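Side-chain contacts in probable porin (Pseudomonas aeruginosa, PDB 2Y0H), which probably forms a channel of the OprD porin family, an 18-stranded beta barrel that lets small solutes cross the bacterial outer membrane: residues Tyr195-Gly198 / Tyr204-His207; Arg228-Gly233 / Asp272-Leu277; Ile330-Gly333 / Asp338-Glu341; Thr368-Ser371 / Ala375-Asp378. One frame throughout, in Å; residues are numbered along the deposited sequence.

Contact 1 (Tyr195-Gly198 / Tyr204-His207). With C8E ((hydroxyethyloxy)tri(ethyloxy)octane), chain E; C8E ((hydroxyethyloxy)tri(ethyloxy)octane), chain H.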
loop_
_atom_site.group_PDB
_atom_site.type_symbol
_atom_site.label_atom_id
_atom_site.label_comp_id
_atom_site.label_asym_id
_atom_site.label_seq_id
_atom_site.Cartn_x
_atom_site.Cartn_y
_atom_site.Cartn_z
ATOM N N TYR A 195 3.631 -15.665 6.596
ATOM C CA TYR A 195 2.236 -16.052 6.699
ATOM C C TYR A 195 1.499 -14.997 7.512
ATOM O O TYR A 195 1.980 -14.579 8.558
ATOM C CB TYR A 195 2.075 -17.433 7.342
ATOM C CG TYR A 195 0.643 -17.711 7.740
ATOM C CD1 TYR A 195 0.153 -17.313 8.980
ATOM C CD2 TYR A 195 -0.230 -18.332 6.859
ATOM C CE1 TYR A 195 -1.172 -17.551 9.339
ATOM C CE2 TYR A 195 -1.552 -18.576 7.206
ATOM C CZ TYR A 195 -2.016 -18.191 8.441
ATOM O OH TYR A 195 -3.330 -18.442 8.768
ATOM N N TYR A 196 0.345 -14.562 7.018
ATOM C CA TYR A 196 -0.499 -13.622 7.750
ATOM C C TYR A 196 -1.958 -14.053 7.742
ATOM O O TYR A 196 -2.423 -14.681 6.787
ATOM C CB TYR A 196 -0.376 -12.193 7.187
ATOM C CG TYR A 196 0.769 -11.400 7.776
ATOM C CD1 TYR A 196 2.051 -11.493 7.249
ATOM C CD2 TYR A 196 0.564 -10.546 8.849
ATOM C CE1 TYR A 196 3.107 -10.761 7.791
ATOM C CE2 TYR A 196 1.611 -9.814 9.403
ATOM C CZ TYR A 196 2.877 -9.927 8.875
ATOM O OH TYR A 196 3.908 -9.189 9.422
ATOM N N TYR A 197 -2.668 -13.701 8.814
ATOM C CA TYR A 197 -4.093 -13.959 8.945
ATOM C C TYR A 197 -4.790 -12.634 9.246
ATOM O O TYR A 197 -4.404 -11.922 10.172
ATOM C CB TYR A 197 -4.343 -14.981 10.070
ATOM C CG TYR A 197 -5.803 -15.260 10.373
ATOM C CD1 TYR A 197 -6.604 -15.944 9.468
ATOM C CD2 TYR A 197 -6.383 -14.833 11.566
ATOM C CE1 TYR A 197 -7.943 -16.204 9.741
ATOM C CE2 TYR A 197 -7.730 -15.091 11.854
ATOM C CZ TYR A 197 -8.501 -15.776 10.934
ATOM O OH TYR A 197 -9.830 -16.040 11.198
ATOM N N GLY A 198 -5.797 -12.295 8.449
ATOM C CA GLY A 198 -6.602 -11.107 8.692
ATOM C C GLY A 198 -8.052 -11.501 8.933
ATOM O O GLY A 198 -8.608 -12.320 8.207
ATOM N N TYR A 204 -15.203 -11.082 7.094
ATOM C CA TYR A 204 -14.317 -11.977 6.355
ATOM C C TYR A 204 -13.049 -12.389 7.108
ATOM O O TYR A 204 -12.650 -11.755 8.089
ATOM C CB TYR A 204 -13.971 -11.404 4.968
ATOM C CG TYR A 204 -12.888 -10.332 4.949
ATOM C CD1 TYR A 204 -13.198 -8.993 5.192
ATOM C CD2 TYR A 204 -11.561 -10.661 4.681
ATOM C CE1 TYR A 204 -12.221 -8.013 5.149
ATOM C CE2 TYR A 204 -10.574 -9.687 4.643
ATOM C CZ TYR A 204 -10.908 -8.372 4.882
ATOM O OH TYR A 204 -9.933 -7.411 4.844
ATOM N N ARG A 205 -12.453 -13.472 6.619
ATOM C CA ARG A 205 -11.177 -14.030 7.082
ATOM C C ARG A 205 -10.270 -14.136 5.867
ATOM O O ARG A 205 -10.729 -14.483 4.790
ATOM C CB ARG A 205 -11.362 -15.479 7.553
ATOM C CG ARG A 205 -11.963 -15.684 8.884
ATOM C CD ARG A 205 -12.141 -17.191 9.143
ATOM N NE ARG A 205 -12.925 -17.371 10.357
ATOM C CZ ARG A 205 -12.589 -18.160 11.372
ATOM N NH1 ARG A 205 -11.475 -18.882 11.328
ATOM N NH2 ARG A 205 -13.376 -18.221 12.436
ATOM N N GLN A 206 -8.976 -13.924 6.053
ATOM C CA GLN A 206 -8.051 -13.973 4.937
ATOM C C GLN A 206 -6.702 -14.552 5.358
ATOM O O GLN A 206 -6.080 -14.071 6.310
ATOM C CB GLN A 206 -7.865 -12.565 4.391
ATOM C CG GLN A 206 -7.007 -12.474 3.166
ATOM C CD GLN A 206 -7.112 -11.101 2.515
ATOM O OE1 GLN A 206 -6.422 -10.173 2.906
ATOM N NE2 GLN A 206 -7.986 -10.977 1.521
ATOM N N HIS A 207 -6.253 -15.575 4.643
ATOM C CA HIS A 207 -4.950 -16.179 4.905
ATOM C C HIS A 207 -4.012 -15.755 3.805
ATOM O O HIS A 207 -4.396 -15.740 2.644
ATOM C CB HIS A 207 -5.021 -17.716 4.924
ATOM C CG HIS A 207 -5.871 -18.273 6.023
ATOM N ND1 HIS A 207 -5.360 -18.632 7.252
ATOM C CD2 HIS A 207 -7.199 -18.537 6.074
ATOM C CE1 HIS A 207 -6.336 -19.090 8.014
ATOM N NE2 HIS A 207 -7.463 -19.035 7.325
HETATM C C1 C8E E . 2.661 -19.695 11.960
HETATM C C2 C8E E . 3.394 -20.352 10.790
HETATM C C3 C8E E . 2.474 -21.190 9.903
HETATM C C4 C8E E . 1.040 -20.667 9.868
HETATM C C5 C8E E . 0.046 -21.824 9.827
HETATM C C6 C8E E . -1.315 -21.392 9.275
HETATM C C7 C8E E . -2.323 -22.546 9.246
HETATM C C8 C8E E . -3.745 -22.026 9.050
HETATM O O9 C8E E . -4.569 -23.004 8.445
HETATM C C10 C8E E . -5.799 -23.185 9.118
HETATM C C1 C8E H . -2.545 -17.969 13.080
HETATM C C2 C8E H . -3.760 -18.241 12.195
HETATM C C3 C8E H . -4.753 -19.204 12.842
HETATM C C4 C8E H . -6.195 -18.865 12.471
HETATM C C5 C8E H . -6.965 -20.078 11.961
#
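The ring of His207 carries Tyr197 CD1 over one face, 3.4 Å above its plane and shifted toward the rim, and meets the hydroxyl of Tyr195 at its edge. That edge contact is a short hydrogen bond of 2.5 Å between Tyr195 OH and His207 ND1, which lies near the plane of both rings; either atom could be the donor. The Tyr195 and His207 rings therefore meet rim to rim, whereas Tyr197 and His207 are oblique, their centroids 5.0 Å apart and their planes at 46°. Detergent completes the cluster: the octyl chain of one C8E (chain E) runs over a face of Tyr195, and C4 of a second (chain H) sits over the centre of the Tyr197 ring. Both tyrosines hold CG anti to the backbone N (chi1 167° and 176°), which swings both rings across toward 204-207, Tyr195 OH reaching His207 and Tyr197 OH reaching Arg205. There Tyr197 OH rests on the aliphatic part of Arg205, 3.2 Å from its CG, and over one face of the guanidinium without a hydrogen bond; Arg205 NE pairs with Asp235 instead. Beneath the side chains, Gly198 and Gln206 form an antiparallel hydrogen-bonded pair, with Gly198 N 2.8 Å from Gln206 O in a nearly straight bond. The bound detergent is consistent with the Tyr195-Tyr197-His207 face being the lipid-facing side of the barrel wall. The hairpin of strands 191-200 and 204-216 lies between strand 178-186, bonded to Tyr195 and Tyr197, and strand 221-234, bonded to Arg205 and His207.

Contact 2 (Arg228-Gly233 / Asp272-Leu277)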
loop_
_atom_site.group_PDB
_atom_site.type_symbol
_atom_site.label_atom_id
_atom_site.label_comp_id
_atom_site.label_asym_id
_atom_site.label_seq_id
_atom_site.Cartn_x
_atom_site.Cartn_y
_atom_site.Cartn_z
ATOM N N ARG A 228 2.939 -14.836 -4.127
ATOM C CA ARG A 228 1.936 -14.503 -3.112
ATOM C C ARG A 228 0.637 -15.277 -3.281
ATOM O O ARG A 228 0.152 -15.479 -4.396
ATOM C CB ARG A 228 1.622 -13.000 -3.133
ATOM C CG ARG A 228 2.806 -12.114 -2.886
ATOM C CD ARG A 228 2.428 -10.643 -2.954
ATOM N NE ARG A 228 3.616 -9.805 -3.051
ATOM C CZ ARG A 228 3.590 -8.488 -3.206
ATOM N NH1 ARG A 228 2.426 -7.845 -3.259
ATOM N NH2 ARG A 228 4.734 -7.813 -3.301
ATOM N N TYR A 229 0.049 -15.678 -2.160
ATOM C CA TYR A 229 -1.221 -16.383 -2.200
ATOM C C TYR A 229 -2.141 -15.911 -1.078
ATOM O O TYR A 229 -1.747 -15.845 0.091
ATOM C CB TYR A 229 -1.008 -17.897 -2.131
ATOM C CG TYR A 229 -2.293 -18.720 -2.109
ATOM C CD1 TYR A 229 -3.107 -18.816 -3.234
ATOM C CD2 TYR A 229 -2.681 -19.410 -0.967
ATOM C CE1 TYR A 229 -4.282 -19.572 -3.212
ATOM C CE2 TYR A 229 -3.844 -20.166 -0.938
ATOM C CZ TYR A 229 -4.640 -20.244 -2.065
ATOM O OH TYR A 229 -5.795 -20.997 -2.033
ATOM N N PHE A 230 -3.366 -15.577 -1.444
ATOM C CA PHE A 230 -4.360 -15.208 -0.452
ATOM C C PHE A 230 -5.559 -16.140 -0.587
ATOM O O PHE A 230 -6.023 -16.416 -1.691
ATOM C CB PHE A 230 -4.857 -13.778 -0.677
ATOM C CG PHE A 230 -3.837 -12.686 -0.421
ATOM C CD1 PHE A 230 -3.727 -12.092 0.840
ATOM C CD2 PHE A 230 -3.064 -12.179 -1.462
ATOM C CE1 PHE A 230 -2.836 -11.047 1.056
ATOM C CE2 PHE A 230 -2.158 -11.128 -1.251
ATOM C CZ PHE A 230 -2.039 -10.561 -0.001
ATOM N N ASP A 231 -6.085 -16.588 0.540
ATOM C CA ASP A 231 -7.342 -17.320 0.565
ATOM C C ASP A 231 -8.301 -16.540 1.469
ATOM O O ASP A 231 -8.009 -16.316 2.646
ATOM C CB ASP A 231 -7.093 -18.735 1.112
ATOM C CG ASP A 231 -8.240 -19.695 0.833
ATOM O OD1 ASP A 231 -9.399 -19.330 1.055
ATOM O OD2 ASP A 231 -7.975 -20.832 0.390
ATOM N N SER A 232 -9.438 -16.128 0.913
ATOM C CA SER A 232 -10.412 -15.282 1.609
ATOM C C SER A 232 -11.787 -15.957 1.679
ATOM O O SER A 232 -12.321 -16.400 0.664
ATOM C CB SER A 232 -10.584 -13.952 0.859
ATOM O OG SER A 232 -9.404 -13.171 0.878
ATOM N N GLY A 233 -12.371 -16.002 2.866
ATOM C CA GLY A 233 -13.715 -16.521 3.029
ATOM C C GLY A 233 -14.485 -15.685 4.032
ATOM O O GLY A 233 -13.969 -14.705 4.572
ATOM N N ASP A 272 -15.883 -13.712 -6.173
ATOM C CA ASP A 272 -15.634 -12.365 -5.651
ATOM C C ASP A 272 -14.310 -11.726 -6.083
ATOM O O ASP A 272 -13.325 -12.409 -6.348
ATOM C CB ASP A 272 -15.717 -12.356 -4.119
ATOM C CG ASP A 272 -17.123 -12.613 -3.618
ATOM O OD1 ASP A 272 -18.060 -12.057 -4.229
ATOM O OD2 ASP A 272 -17.290 -13.379 -2.637
ATOM N N ALA A 273 -14.302 -10.401 -6.129
ATOM C CA ALA A 273 -13.062 -9.654 -6.207
ATOM C C ALA A 273 -12.244 -9.908 -4.942
ATOM O O ALA A 273 -12.775 -10.332 -3.927
ATOM C CB ALA A 273 -13.349 -8.159 -6.355
ATOM N N PHE A 274 -10.945 -9.642 -5.013
ATOM C CA PHE A 274 -10.079 -9.715 -3.849
ATOM C C PHE A 274 -10.515 -8.724 -2.755
ATOM O O PHE A 274 -10.568 -7.517 -2.993
ATOM C CB PHE A 274 -8.634 -9.433 -4.266
ATOM C CG PHE A 274 -7.648 -9.522 -3.140
ATOM C CD1 PHE A 274 -7.516 -10.706 -2.410
ATOM C CD2 PHE A 274 -6.845 -8.428 -2.812
ATOM C CE1 PHE A 274 -6.605 -10.804 -1.374
ATOM C CE2 PHE A 274 -5.919 -8.508 -1.769
ATOM C CZ PHE A 274 -5.794 -9.701 -1.048
ATOM N N PRO A 275 -10.827 -9.237 -1.556
ATOM C CA PRO A 275 -11.265 -8.378 -0.444
ATOM C C PRO A 275 -10.128 -7.536 0.127
ATOM O O PRO A 275 -9.077 -8.080 0.488
ATOM C CB PRO A 275 -11.746 -9.382 0.607
ATOM C CG PRO A 275 -11.963 -10.678 -0.158
ATOM C CD PRO A 275 -10.932 -10.668 -1.224
ATOM N N VAL A 276 -10.333 -6.221 0.172
ATOM C CA VAL A 276 -9.484 -5.323 0.952
ATOM C C VAL A 276 -10.367 -4.504 1.862
ATOM O O VAL A 276 -11.555 -4.321 1.574
ATOM C CB VAL A 276 -8.657 -4.363 0.058
ATOM C CG1 VAL A 276 -7.503 -5.104 -0.589
ATOM C CG2 VAL A 276 -9.546 -3.708 -1.013
ATOM N N LEU A 277 -9.792 -4.005 2.957
ATOM C CA LEU A 277 -10.491 -3.069 3.838
ATOM C C LEU A 277 -10.871 -1.780 3.100
ATOM O O LEU A 277 -10.138 -1.316 2.223
ATOM C CB LEU A 277 -9.629 -2.732 5.060
ATOM C CG LEU A 277 -9.326 -3.906 6.001
ATOM C CD1 LEU A 277 -8.327 -3.515 7.091
ATOM C CD2 LEU A 277 -10.616 -4.439 6.614
#
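Ser232 and Pro275 mark the nearest backbone approach, CA to CA 7.3 Å, so the extended strand 228-233 and the irregular segment 272-277 meet through side chains, with no hydrogen bond between them. The main contact is an edge-to-face pair in which the edge of Phe274 is directed at the face of Phe230. The ring centroids are 4.7 Å apart and the planes stand at 56°, well short of perpendicular. Phe274 CZ lies over the centre of the Phe230 ring, 3.5 Å above its plane, while Phe274 CE1 reaches back to Phe230 CG at 3.5 Å. Phe274 CG is anti to its own N (chi1 -178°), an extended setting that carries the ring from the loop to the strand. Next to this pair, the pyrrolidine of Pro275 covers Ser232, its CD 3.6 Å from Ser232 OG. The hydroxyl is not left to this apolar neighbour: Gln206 NE2 bonds to it and also to Pro275 O, tying strand and loop together through a third residue. The loop after strand 259-269 thus folds back against the inner side of the barrel wall, where strand 221-234 runs between strands 204-216 and 244-256; Phe274 touches Gln206 on the former and Asn247 on the latter.

Contact 3 (Ile330-Gly333 / Asp338-Glu341). With C8E ((hydroxyethyloxy)tri(ethyloxy)octane), chain L.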
loop_
_atom_site.group_PDB
_atom_site.type_symbol
_atom_site.label_atom_id
_atom_site.label_comp_id
_atom_site.label_asym_id
_atom_site.label_seq_id
_atom_site.Cartn_x
_atom_site.Cartn_y
_atom_site.Cartn_z
ATOM N N ILE A 330 -12.909 -10.852 -16.932
ATOM C CA ILE A 330 -13.601 -10.182 -15.834
ATOM C C ILE A 330 -15.086 -10.540 -15.850
ATOM O O ILE A 330 -15.785 -10.294 -16.834
ATOM C CB ILE A 330 -13.427 -8.655 -15.876
ATOM C CG1 ILE A 330 -11.947 -8.291 -15.721
ATOM C CG2 ILE A 330 -14.278 -7.991 -14.779
ATOM C CD1 ILE A 330 -11.660 -6.839 -15.990
ATOM N N ASP A 331 -15.566 -11.135 -14.763
ATOM C CA ASP A 331 -16.958 -11.564 -14.704
ATOM C C ASP A 331 -17.909 -10.374 -14.634
ATOM O O ASP A 331 -17.817 -9.551 -13.723
ATOM C CB ASP A 331 -17.197 -12.499 -13.513
ATOM C CG ASP A 331 -18.647 -12.954 -13.410
ATOM O OD1 ASP A 331 -19.307 -13.095 -14.461
ATOM O OD2 ASP A 331 -19.129 -13.164 -12.278
ATOM N N ARG A 332 -18.812 -10.279 -15.608
ATOM C CA ARG A 332 -19.858 -9.261 -15.575
ATOM C C ARG A 332 -21.229 -9.862 -15.247
ATOM O O ARG A 332 -22.254 -9.191 -15.350
ATOM C CB ARG A 332 -19.906 -8.470 -16.885
ATOM C CG ARG A 332 -18.678 -7.598 -17.120
ATOM C CD ARG A 332 -18.950 -6.482 -18.131
ATOM N NE ARG A 332 -19.439 -7.019 -19.396
ATOM C CZ ARG A 332 -20.489 -6.541 -20.055
ATOM N NH1 ARG A 332 -21.154 -5.501 -19.575
ATOM N NH2 ARG A 332 -20.863 -7.101 -21.198
ATOM N N GLY A 333 -21.238 -11.133 -14.859
ATOM C CA GLY A 333 -22.431 -11.760 -14.317
ATOM C C GLY A 333 -23.285 -12.516 -15.315
ATOM O O GLY A 333 -22.772 -13.097 -16.273
ATOM N N ASP A 338 -17.509 -11.351 -20.718
ATOM C CA ASP A 338 -16.491 -10.906 -19.784
ATOM C C ASP A 338 -15.916 -9.562 -20.198
ATOM O O ASP A 338 -15.770 -9.275 -21.389
ATOM C CB ASP A 338 -15.370 -11.944 -19.707
ATOM C CG ASP A 338 -15.867 -13.283 -19.240
ATOM O OD1 ASP A 338 -17.012 -13.328 -18.761
ATOM O OD2 ASP A 338 -15.127 -14.290 -19.345
ATOM N N ASP A 339 -15.578 -8.736 -19.216
ATOM C CA ASP A 339 -14.894 -7.487 -19.520
ATOM C C ASP A 339 -13.399 -7.773 -19.615
ATOM O O ASP A 339 -12.933 -8.855 -19.229
ATOM C CB ASP A 339 -15.176 -6.432 -18.446
ATOM C CG ASP A 339 -14.993 -5.008 -18.955
ATOM O OD1 ASP A 339 -14.517 -4.831 -20.101
ATOM O OD2 ASP A 339 -15.335 -4.060 -18.208
ATOM N N SER A 340 -12.657 -6.806 -20.145
ATOM C CA SER A 340 -11.204 -6.856 -20.147
ATOM C C SER A 340 -10.703 -5.426 -20.049
ATOM O O SER A 340 -11.424 -4.486 -20.377
ATOM C CB SER A 340 -10.674 -7.528 -21.414
ATOM O OG SER A 340 -11.258 -6.963 -22.573
ATOM N N GLU A 341 -9.468 -5.261 -19.595
ATOM C CA GLU A 341 -8.941 -3.932 -19.337
ATOM C C GLU A 341 -7.427 -3.923 -19.473
ATOM O O GLU A 341 -6.774 -4.967 -19.375
ATOM C CB GLU A 341 -9.360 -3.450 -17.933
ATOM C CG GLU A 341 -8.791 -4.288 -16.777
ATOM C CD GLU A 341 -9.407 -3.963 -15.409
ATOM O OE1 GLU A 341 -10.203 -3.015 -15.302
ATOM O OE2 GLU A 341 -9.103 -4.672 -14.432
HETATM C C7 C8E L . -6.756 -5.786 -24.585
HETATM C C8 C8E L . -8.219 -5.907 -24.161
HETATM O O9 C8E L . -8.610 -4.748 -23.444
HETATM C C10 C8E L . -8.720 -3.596 -24.264
HETATM C C11 C8E L . -10.027 -2.858 -23.977
HETATM O O12 C8E L . -10.478 -2.172 -25.128
HETATM O O HOH W 1 -19.258 -12.242 -17.642
#
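Ile330 and Asp339 form an antiparallel hydrogen-bonded pair, with Ile330 N 3.0 Å from Asp339 O and Asp339 N 2.9 Å from Ile330 O. Their side chains lie side by side and point the same way. Beyond them the ethyl branch of Ile330, extended at chi2 170°, sends CD1 to the carboxylate of Glu341, 3.7 Å from OE2, crossing that side chain at about a right angle. Arg332 approaches from the turn: its CD packs on Asp339 CB at 3.8 Å, its guanidinium too far from the carboxylates of Asp338 and Asp339 for a salt bridge. A bend at chi3 (-56°) lets its NE bond to Ala337 O, and the group also makes a cation-pi contact with Tyr373. A water joins the two segments, accepting from Arg332 N at 2.9 Å and donating to Asp338 OD1 at 2.7 Å. Inside the segments two carboxylates bind backbone: Asp331 OD1 accepts from Gly333 N at 2.8 Å, from above the carboxylate plane, which closes an Asx turn, and Asp339 OD1 accepts from Ser340 N. The second shell fixes the acidic groups further: Asp339 OD1 also accepts from Tyr373 N, while Glu341 OE1 is held by Arg296 and by Tyr369 OH. With four residues between its segments, the contact is the closing end of a beta hairpin, where strands 318-330 and 339-351 of the barrel are joined by a loop opening on an Asx turn.

Contact 4 (Thr368-Ser371 / Ala375-Asp378)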
loop_
_atom_site.group_PDB
_atom_site.type_symbol
_atom_site.label_atom_id
_atom_site.label_comp_id
_atom_site.label_asym_id
_atom_site.label_seq_id
_atom_site.Cartn_x
_atom_site.Cartn_y
_atom_site.Cartn_z
ATOM N N THR A 368 -2.630 5.755 -18.306
ATOM C CA THR A 368 -3.535 5.470 -19.413
ATOM C C THR A 368 -4.247 4.156 -19.133
ATOM O O THR A 368 -3.603 3.146 -18.828
ATOM C CB THR A 368 -2.802 5.406 -20.772
ATOM O OG1 THR A 368 -2.017 6.589 -20.953
ATOM C CG2 THR A 368 -3.806 5.304 -21.913
ATOM N N TYR A 369 -5.573 4.185 -19.219
ATOM C CA TYR A 369 -6.406 3.038 -18.874
ATOM C C TYR A 369 -7.578 2.903 -19.832
ATOM O O TYR A 369 -8.247 3.884 -20.133
ATOM C CB TYR A 369 -6.952 3.187 -17.451
ATOM C CG TYR A 369 -8.039 2.197 -17.116
ATOM C CD1 TYR A 369 -7.722 0.903 -16.720
ATOM C CD2 TYR A 369 -9.386 2.549 -17.198
ATOM C CE1 TYR A 369 -8.709 -0.019 -16.407
ATOM C CE2 TYR A 369 -10.388 1.637 -16.885
ATOM C CZ TYR A 369 -10.041 0.355 -16.490
ATOM O OH TYR A 369 -11.016 -0.565 -16.189
ATOM N N ARG A 370 -7.819 1.681 -20.302
ATOM C CA ARG A 370 -8.961 1.378 -21.166
ATOM C C ARG A 370 -9.600 0.071 -20.737
ATOM O O ARG A 370 -8.906 -0.846 -20.311
ATOM C CB ARG A 370 -8.523 1.248 -22.625
ATOM C CG ARG A 370 -7.855 2.473 -23.174
ATOM C CD ARG A 370 -8.831 3.604 -23.394
ATOM N NE ARG A 370 -8.166 4.709 -24.082
ATOM C CZ ARG A 370 -7.477 5.656 -23.460
ATOM N NH1 ARG A 370 -7.374 5.639 -22.137
ATOM N NH2 ARG A 370 -6.900 6.624 -24.152
ATOM N N SER A 371 -10.925 -0.006 -20.838
ATOM C CA SER A 371 -11.635 -1.268 -20.654
ATOM C C SER A 371 -12.684 -1.416 -21.756
ATOM O O SER A 371 -13.072 -0.432 -22.380
ATOM C CB SER A 371 -12.308 -1.314 -19.286
ATOM O OG SER A 371 -13.391 -0.406 -19.226
ATOM N N ALA A 375 -15.126 2.088 -18.071
ATOM C CA ALA A 375 -14.601 3.422 -18.327
ATOM C C ALA A 375 -13.239 3.423 -19.027
ATOM O O ALA A 375 -12.569 2.399 -19.100
ATOM C CB ALA A 375 -14.530 4.201 -17.026
ATOM N N ASP A 376 -12.871 4.582 -19.570
ATOM C CA ASP A 376 -11.531 4.864 -20.068
ATOM C C ASP A 376 -10.983 6.033 -19.249
ATOM O O ASP A 376 -11.746 6.879 -18.779
ATOM C CB ASP A 376 -11.569 5.286 -21.538
ATOM C CG ASP A 376 -12.040 4.174 -22.463
ATOM O OD1 ASP A 376 -12.011 2.990 -22.062
ATOM O OD2 ASP A 376 -12.434 4.492 -23.604
ATOM N N LEU A 377 -9.667 6.091 -19.084
ATOM C CA LEU A 377 -9.058 7.158 -18.300
ATOM C C LEU A 377 -7.698 7.580 -18.835
ATOM O O LEU A 377 -6.853 6.747 -19.167
ATOM C CB LEU A 377 -8.899 6.740 -16.831
ATOM C CG LEU A 377 -8.240 7.798 -15.929
ATOM C CD1 LEU A 377 -9.202 8.947 -15.662
ATOM C CD2 LEU A 377 -7.744 7.194 -14.621
ATOM N N ASP A 378 -7.495 8.887 -18.898
ATOM C CA ASP A 378 -6.175 9.449 -19.088
ATOM C C ASP A 378 -5.991 10.422 -17.961
ATOM O O ASP A 378 -6.917 11.143 -17.600
ATOM C CB ASP A 378 -6.065 10.172 -20.418
ATOM C CG ASP A 378 -6.154 9.234 -21.587
ATOM O OD1 ASP A 378 -5.122 8.646 -21.953
ATOM O OD2 ASP A 378 -7.261 9.069 -22.127
HETATM O O HOH W 2 -2.721 9.600 -20.836
#
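Tyr369 and Leu377 form the antiparallel hydrogen-bonded pair at the heart of this contact: Tyr369 N lies 2.9 Å from Leu377 O, and Leu377 N 2.8 Å from Tyr369 O. Two donors share Tyr369 O, because Arg370 NH1 reaches it at 2.8 Å from the opposite face of the carbonyl plane. Among charged groups, Arg370 bends at chi2 (-72°) and turns back over the strands, so that NH2 makes a salt bridge with Asp378 OD2 at 3.2 Å; its bonds to the carboxylate are weak, as is the one from NH1 to Leu377 O. Asp378 OD2 has a second cationic partner in Arg22. Arg370 CD rests on the carboxylate of Asp376, 3.4 Å from its CG. Other polar bonds close the turn end, where Ser371 OG donates to Ala375 O at 2.9 Å, and a water spans Thr368 OG1 and Asp378 OD1 at the other end. The tyrosine ring passes the same carbonyl, Tyr369 CE2 coming within 3.2 Å of Ala375 O. Apolar contact is slight: the CB atoms of Tyr369 and Leu377 are 4.1 Å apart. This is a tight beta hairpin, its last strand, 376-389, bonding onward to strand 7-22 and so closing the barrel.

In the fold
The four contacts come in series along the chain, and all involve the one closed antiparallel sheet. Contacts 1 and 2, with centres 9 Å apart, touch where strand 204-216 neighbours strand 221-234. Contacts 3 and 4, 15 Å between centres, also touch directly and share a boundary farther round the barrel, strand 339-351 beside strand 361-371. Between these two groups the nearest atoms of contacts 2 and 3 are about 7 Å apart, while the centres of contacts 1 and 4 are 32 Å apart. Three contacts thus join consecutive strands into one continuous wall, and contact 2 lays a long loop against its inner side, consistent with a barrel channel.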